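Hypothetical protein Cgl1923 (Corynebacterium glutamicum ATCC 13032, PDB 2P90) is of unknown function, though its PAC2 family suggests a relation to the chaperones that help assemble proteasomes. Local coordinates at residues Asp51-Arg56 with Arg97-Lys102; Gly24-Ile29 with Pro103-Ser108. One frame throughout, in Å; residues are numbered along the deposited sequence.

Contact 1: residues Asp51-Arg56 with Arg97-Lys102; sequences DALDHR and RDNDNK
The carboxamide of Asn99 meets Leu53 through its oxygen: OD1 stands 3.8 Å from CD2 of Leu53, and the two side chains cross at about a right angle. ND2 of the same amide is taken by Asn228 OD1, which is consistent with the oxygen being the end turned to Leu53. The guanidinium of Arg97, the other flat group, has the Asn101 carbonyl at its edge and in its plane, a weak bond of 3.3 Å from NH2 to O, while NH1 reaches Ser19 O. With CG anti to its carbonyl carbon (chi1 -68°), the Leu53 side chain gathers in front of the Arg97 carbonyl oxygen, CD2 coming closest at 3.3 Å from Arg97 O. One direct backbone bond joins the segments, from Arg97 N to Asp54 O (2.9 Å). Here the chain leaves helix 41-52 and enters strand 54-61, beside the hairpin that links strands 92-97 and 103-108. That hairpin closes with a type I turn from Asp98 to Asn101 followed by a G1 beta bulge, Asn101 taking up the left-handed backbone conformation. Asp98 OD1 steadies it by accepting Lys102 N at 2.8 Å, from above the carboxylate plane, and more weakly Asp100 N. The other oxygen, OD2, takes Asn228 N, so one carboxylate ties the turn to the loop ahead of helix 232-250. Leu53 rests against Leu229 and Pro230 of that loop.

Contact 2: residues Gly24-Ile29 with Pro103-Ser108; sequences GGPTLI and PFLMLS
Ile29 grips strand 103-108 from both ends of its backbone: its N gives to Leu105 O at 2.7 Å, and its O receives Leu107 N at 2.8 Å. A third bond, from Leu105 N to Thr27 O (3.0 Å), completes the alternating pattern of parallel strands, with Leu28 beside Leu105 and Ile29 beside Met106. The carbonyl of Leu105 also takes a CA-H...O contact from Leu28 CA. On one side of the sheet Ile29 parts its branches: CD1 packs very closely on CD1 of Phe104 at 3.3 Å, meeting the ring obliquely, while CG2 comes to 3.4 Å from CE of Met106. The Met106 chain leaves the backbone with CG anti to N and then bends at its last torsion (chi3 -114°), which brings the methyl round to the isoleucine. These strands belong to the parallel part of the mixed sheet, where 27-33 fits between 103-108 and 134-143, so that the beta-alpha-beta connection through helix 116-129 spans it. On the other side of the sheet Leu28 CD1 lies 3.7 Å from CB of Leu105 and touches Leu107 as well. Farther out, helix 116-129 covers this second face, Val127 on Leu28 and Phe119 with Val123 on Leu107, whereas helix 41-52 backs Met106 with Ser46 and Leu49. Phe104 is flanked by Val96 and Leu227.

How the contacts relate
Contact 2 is core and contact 1 lies partly buried near the surface, although both belong to the same mixed sheet. Their centres lie about 12 Å apart on the same side of the chain's centre, and in sequence the first is nested within the loop closed by the second. The hairpin of contact 1 leads directly into strand 103-108 of contact 2; the two meet where Arg97 NH2 packs on Pro103 CD. Helix 41-52 serves both, its end feeding contact 1 and its body covering Met106 in contact 2. Regular backbone bonding and buried apolar packing mark the sheet interior; at the strand ends stand a single direct backbone bond and polar side chains that hold the turn and tie it to a neighbouring loop.

Contact 1: residues Asp51-Arg56 with Arg97-Lys102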
loop_
_atom_site.group_PDB
_atom_site.type_symbol
_atom_site.label_atom_id
_atom_site.label_comp_id
_atom_site.label_asym_id
_atom_site.label_seq_id
_atom_site.Cartn_x
_atom_site.Cartn_y
_atom_site.Cartn_z
ATOM N N ASP B 51 -0.119 -29.533 6.825
ATOM C CA ASP B 51 -0.716 -30.217 7.952
ATOM C C ASP B 51 -0.697 -31.727 7.772
ATOM O O ASP B 51 -0.590 -32.465 8.751
ATOM C CB ASP B 51 -2.165 -29.807 8.097
ATOM C CG ASP B 51 -2.319 -28.410 8.604
ATOM O OD1 ASP B 51 -1.292 -27.850 9.072
ATOM O OD2 ASP B 51 -3.458 -27.868 8.548
ATOM N N ALA B 52 -0.800 -32.167 6.523
ATOM C CA ALA B 52 -1.054 -33.562 6.214
ATOM C C ALA B 52 0.203 -34.377 5.916
ATOM O O ALA B 52 0.213 -35.584 6.140
ATOM C CB ALA B 52 -2.043 -33.687 5.043
ATOM N N LEU B 53 1.248 -33.728 5.405
ATOM C CA LEU B 53 2.454 -34.424 4.944
ATOM C C LEU B 53 3.698 -34.005 5.714
ATOM O O LEU B 53 3.731 -32.894 6.298
ATOM C CB LEU B 53 2.636 -34.183 3.444
ATOM C CG LEU B 53 1.579 -34.850 2.541
ATOM C CD1 LEU B 53 1.686 -34.323 1.139
ATOM C CD2 LEU B 53 1.683 -36.397 2.530
ATOM N N ASP B 54 4.721 -34.869 5.735
ATOM C CA ASP B 54 6.018 -34.451 6.312
ATOM C C ASP B 54 6.688 -33.413 5.401
ATOM O O ASP B 54 6.700 -33.550 4.163
ATOM C CB ASP B 54 6.973 -35.640 6.629
ATOM C CG ASP B 54 6.409 -36.611 7.747
ATOM O OD1 ASP B 54 5.903 -36.149 8.822
ATOM O OD2 ASP B 54 6.473 -37.848 7.517
ATOM N N HIS B 55 7.221 -32.368 6.031
ATOM C CA HIS B 55 7.884 -31.261 5.328
ATOM C C HIS B 55 9.087 -30.765 6.144
ATOM O O HIS B 55 9.086 -30.851 7.364
ATOM C CB HIS B 55 6.899 -30.115 5.061
ATOM C CG HIS B 55 6.210 -29.621 6.292
ATOM N ND1 HIS B 55 6.714 -28.600 7.068
ATOM C CD2 HIS B 55 5.064 -30.015 6.893
ATOM C CE1 HIS B 55 5.899 -28.375 8.085
ATOM N NE2 HIS B 55 4.887 -29.220 8.000
ATOM N N ARG B 56 10.121 -30.288 5.459
ATOM C CA ARG B 56 11.295 -29.713 6.117
ATOM C C ARG B 56 11.572 -28.377 5.433
ATOM O O ARG B 56 11.571 -28.298 4.187
ATOM C CB ARG B 56 12.548 -30.617 5.994
ATOM C CG ARG B 56 12.587 -32.002 6.733
ATOM C CD ARG B 56 12.566 -31.929 8.277
ATOM N NE ARG B 56 11.249 -32.348 8.819
ATOM C CZ ARG B 56 10.864 -33.619 9.031
ATOM N NH1 ARG B 56 11.692 -34.636 8.769
ATOM N NH2 ARG B 56 9.642 -33.887 9.494
ATOM N N ARG B 97 7.157 -34.445 1.414
ATOM C CA ARG B 97 7.087 -35.811 0.891
ATOM C C ARG B 97 5.659 -36.360 0.851
ATOM O O ARG B 97 4.935 -36.308 1.861
ATOM C CB ARG B 97 8.059 -36.729 1.658
ATOM C CG ARG B 97 9.507 -36.459 1.247
ATOM C CD ARG B 97 10.505 -36.980 2.242
ATOM N NE ARG B 97 11.848 -36.423 2.032
ATOM C CZ ARG B 97 12.721 -36.820 1.099
ATOM N NH1 ARG B 97 13.909 -36.243 1.033
ATOM N NH2 ARG B 97 12.426 -37.783 0.228
ATOM N N ASP B 98 5.255 -36.847 -0.322
ATOM C CA ASP B 98 3.920 -37.450 -0.500
ATOM C C ASP B 98 3.754 -38.787 0.259
ATOM O O ASP B 98 4.661 -39.217 0.990
ATOM C CB ASP B 98 3.558 -37.597 -1.982
ATOM C CG ASP B 98 4.351 -38.712 -2.704
ATOM O OD1 ASP B 98 5.093 -39.514 -2.054
ATOM O OD2 ASP B 98 4.215 -38.779 -3.953
ATOM N N ASN B 99 2.596 -39.435 0.086
ATOM C CA ASN B 99 2.296 -40.684 0.813
ATOM C C ASN B 99 3.346 -41.815 0.585
ATOM O O ASN B 99 3.536 -42.682 1.437
ATOM C CB ASN B 99 0.900 -41.167 0.467
ATOM C CG ASN B 99 -0.192 -40.359 1.148
ATOM O OD1 ASN B 99 -0.006 -39.830 2.251
ATOM N ND2 ASN B 99 -1.365 -40.290 0.499
ATOM N N ASP B 100 4.036 -41.767 -0.551
ATOM C CA ASP B 100 5.135 -42.699 -0.857
ATOM C C ASP B 100 6.525 -42.153 -0.519
ATOM O O ASP B 100 7.533 -42.696 -0.974
ATOM C CB ASP B 100 5.083 -43.076 -2.346
ATOM C CG ASP B 100 3.782 -43.781 -2.713
ATOM O OD1 ASP B 100 3.450 -44.800 -2.049
ATOM O OD2 ASP B 100 3.084 -43.301 -3.635
ATOM N N ASN B 101 6.583 -41.065 0.250
ATOM C CA ASN B 101 7.865 -40.439 0.608
ATOM C C ASN B 101 8.624 -39.881 -0.628
ATOM O O ASN B 101 9.835 -39.660 -0.589
ATOM C CB ASN B 101 8.719 -41.427 1.426
ATOM C CG ASN B 101 9.847 -40.755 2.185
ATOM O OD1 ASN B 101 9.610 -40.001 3.147
ATOM N ND2 ASN B 101 11.098 -41.035 1.769
ATOM N N LYS B 102 7.895 -39.648 -1.720
ATOM C CA LYS B 102 8.458 -38.981 -2.887
ATOM C C LYS B 102 8.538 -37.444 -2.669
ATOM O O LYS B 102 7.505 -36.800 -2.368
ATOM C CB LYS B 102 7.612 -39.282 -4.116
ATOM C CG LYS B 102 8.216 -38.771 -5.416
ATOM C CD LYS B 102 7.313 -39.029 -6.609
ATOM C CE LYS B 102 7.707 -38.082 -7.740
ATOM N NZ LYS B 102 7.332 -38.575 -9.094
HETATM O O HOH W 1 4.740 -37.288 4.067
#

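Contact 2: residues Gly24-Ile29 with Pro103-Ser108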
loop_
_atom_site.group_PDB
_atom_site.type_symbol
_atom_site.label_atom_id
_atom_site.label_comp_id
_atom_site.label_asym_id
_atom_site.label_seq_id
_atom_site.Cartn_x
_atom_site.Cartn_y
_atom_site.Cartn_z
ATOM N N GLY B 24 15.850 -38.118 -10.986
ATOM C CA GLY B 24 15.344 -36.902 -11.625
ATOM C C GLY B 24 15.008 -35.810 -10.615
ATOM O O GLY B 24 14.954 -36.061 -9.400
ATOM N N GLY B 25 14.773 -34.598 -11.114
ATOM C CA GLY B 25 14.576 -33.437 -10.254
ATOM C C GLY B 25 13.139 -33.238 -9.798
ATOM O O GLY B 25 12.199 -33.558 -10.532
ATOM N N PRO B 26 12.956 -32.660 -8.594
ATOM C CA PRO B 26 11.596 -32.385 -8.112
ATOM C C PRO B 26 10.880 -31.288 -8.921
ATOM O O PRO B 26 11.496 -30.534 -9.672
ATOM C CB PRO B 26 11.828 -31.938 -6.669
ATOM C CG PRO B 26 13.192 -31.304 -6.719
ATOM C CD PRO B 26 13.979 -32.188 -7.638
ATOM N N THR B 27 9.564 -31.257 -8.810
ATOM C CA THR B 27 8.841 -30.101 -9.292
ATOM C C THR B 27 8.597 -29.124 -8.112
ATOM O O THR B 27 8.494 -29.529 -6.928
ATOM C CB THR B 27 7.569 -30.471 -10.146
ATOM O OG1 THR B 27 6.400 -29.738 -9.706
ATOM C CG2 THR B 27 7.302 -31.925 -10.107
ATOM N N LEU B 28 8.574 -27.837 -8.450
ATOM C CA LEU B 28 8.284 -26.813 -7.470
ATOM C C LEU B 28 6.837 -26.358 -7.627
ATOM O O LEU B 28 6.397 -26.046 -8.726
ATOM C CB LEU B 28 9.246 -25.639 -7.605
ATOM C CG LEU B 28 8.979 -24.378 -6.737
ATOM C CD1 LEU B 28 9.179 -24.630 -5.257
ATOM C CD2 LEU B 28 9.856 -23.242 -7.209
ATOM N N ILE B 29 6.134 -26.295 -6.501
ATOM C CA ILE B 29 4.802 -25.698 -6.399
ATOM C C ILE B 29 4.900 -24.313 -5.769
ATOM O O ILE B 29 5.497 -24.146 -4.711
ATOM C CB ILE B 29 3.887 -26.615 -5.558
ATOM C CG1 ILE B 29 3.909 -28.013 -6.199
ATOM C CG2 ILE B 29 2.463 -26.033 -5.433
ATOM C CD1 ILE B 29 3.396 -29.053 -5.287
ATOM N N PRO B 103 9.756 -36.858 -2.802
ATOM C CA PRO B 103 9.925 -35.428 -2.508
ATOM C C PRO B 103 9.368 -34.490 -3.575
ATOM O O PRO B 103 9.468 -34.757 -4.766
ATOM C CB PRO B 103 11.458 -35.257 -2.416
ATOM C CG PRO B 103 12.028 -36.379 -3.284
ATOM C CD PRO B 103 11.033 -37.506 -3.189
ATOM N N PHE B 104 8.768 -33.394 -3.125
ATOM C CA PHE B 104 8.572 -32.239 -3.983
ATOM C C PHE B 104 8.830 -30.951 -3.205
ATOM O O PHE B 104 8.970 -30.938 -1.966
ATOM C CB PHE B 104 7.185 -32.222 -4.642
ATOM C CG PHE B 104 6.041 -32.118 -3.670
ATOM C CD1 PHE B 104 5.389 -30.899 -3.475
ATOM C CD2 PHE B 104 5.603 -33.246 -2.961
ATOM C CE1 PHE B 104 4.302 -30.804 -2.597
ATOM C CE2 PHE B 104 4.531 -33.179 -2.077
ATOM C CZ PHE B 104 3.874 -31.950 -1.884
ATOM N N LEU B 105 8.882 -29.861 -3.956
ATOM C CA LEU B 105 9.198 -28.564 -3.398
ATOM C C LEU B 105 7.983 -27.636 -3.389
ATOM O O LEU B 105 7.190 -27.571 -4.339
ATOM C CB LEU B 105 10.356 -27.950 -4.176
ATOM C CG LEU B 105 11.727 -28.108 -3.576
ATOM C CD1 LEU B 105 12.022 -29.471 -2.996
ATOM C CD2 LEU B 105 12.817 -27.660 -4.579
ATOM N N MET B 106 7.863 -26.904 -2.305
ATOM C CA MET B 106 6.815 -25.928 -2.184
ATOM C C MET B 106 7.354 -24.549 -1.714
ATOM O O MET B 106 8.077 -24.428 -0.714
ATOM C CB MET B 106 5.710 -26.478 -1.266
ATOM C CG MET B 106 4.545 -25.524 -1.106
ATOM S SD MET B 106 3.011 -26.316 -0.563
ATOM C CE MET B 106 2.113 -26.018 -2.033
ATOM N N LEU B 107 7.017 -23.528 -2.488
ATOM C CA LEU B 107 7.227 -22.156 -2.089
ATOM C C LEU B 107 5.860 -21.571 -1.753
ATOM O O LEU B 107 4.999 -21.402 -2.616
ATOM C CB LEU B 107 7.914 -21.337 -3.185
ATOM C CG LEU B 107 8.104 -19.850 -2.882
ATOM C CD1 LEU B 107 9.138 -19.662 -1.767
ATOM C CD2 LEU B 107 8.514 -19.112 -4.162
ATOM N N SER B 108 5.664 -21.297 -0.470
ATOM C CA SER B 108 4.394 -20.808 -0.056
ATOM C C SER B 108 4.546 -19.745 1.018
ATOM O O SER B 108 5.533 -19.691 1.703
ATOM C CB SER B 108 3.519 -21.964 0.408
ATOM O OG SER B 108 4.021 -22.531 1.602
HETATM O O HOH W 2 8.639 -33.787 -6.955
#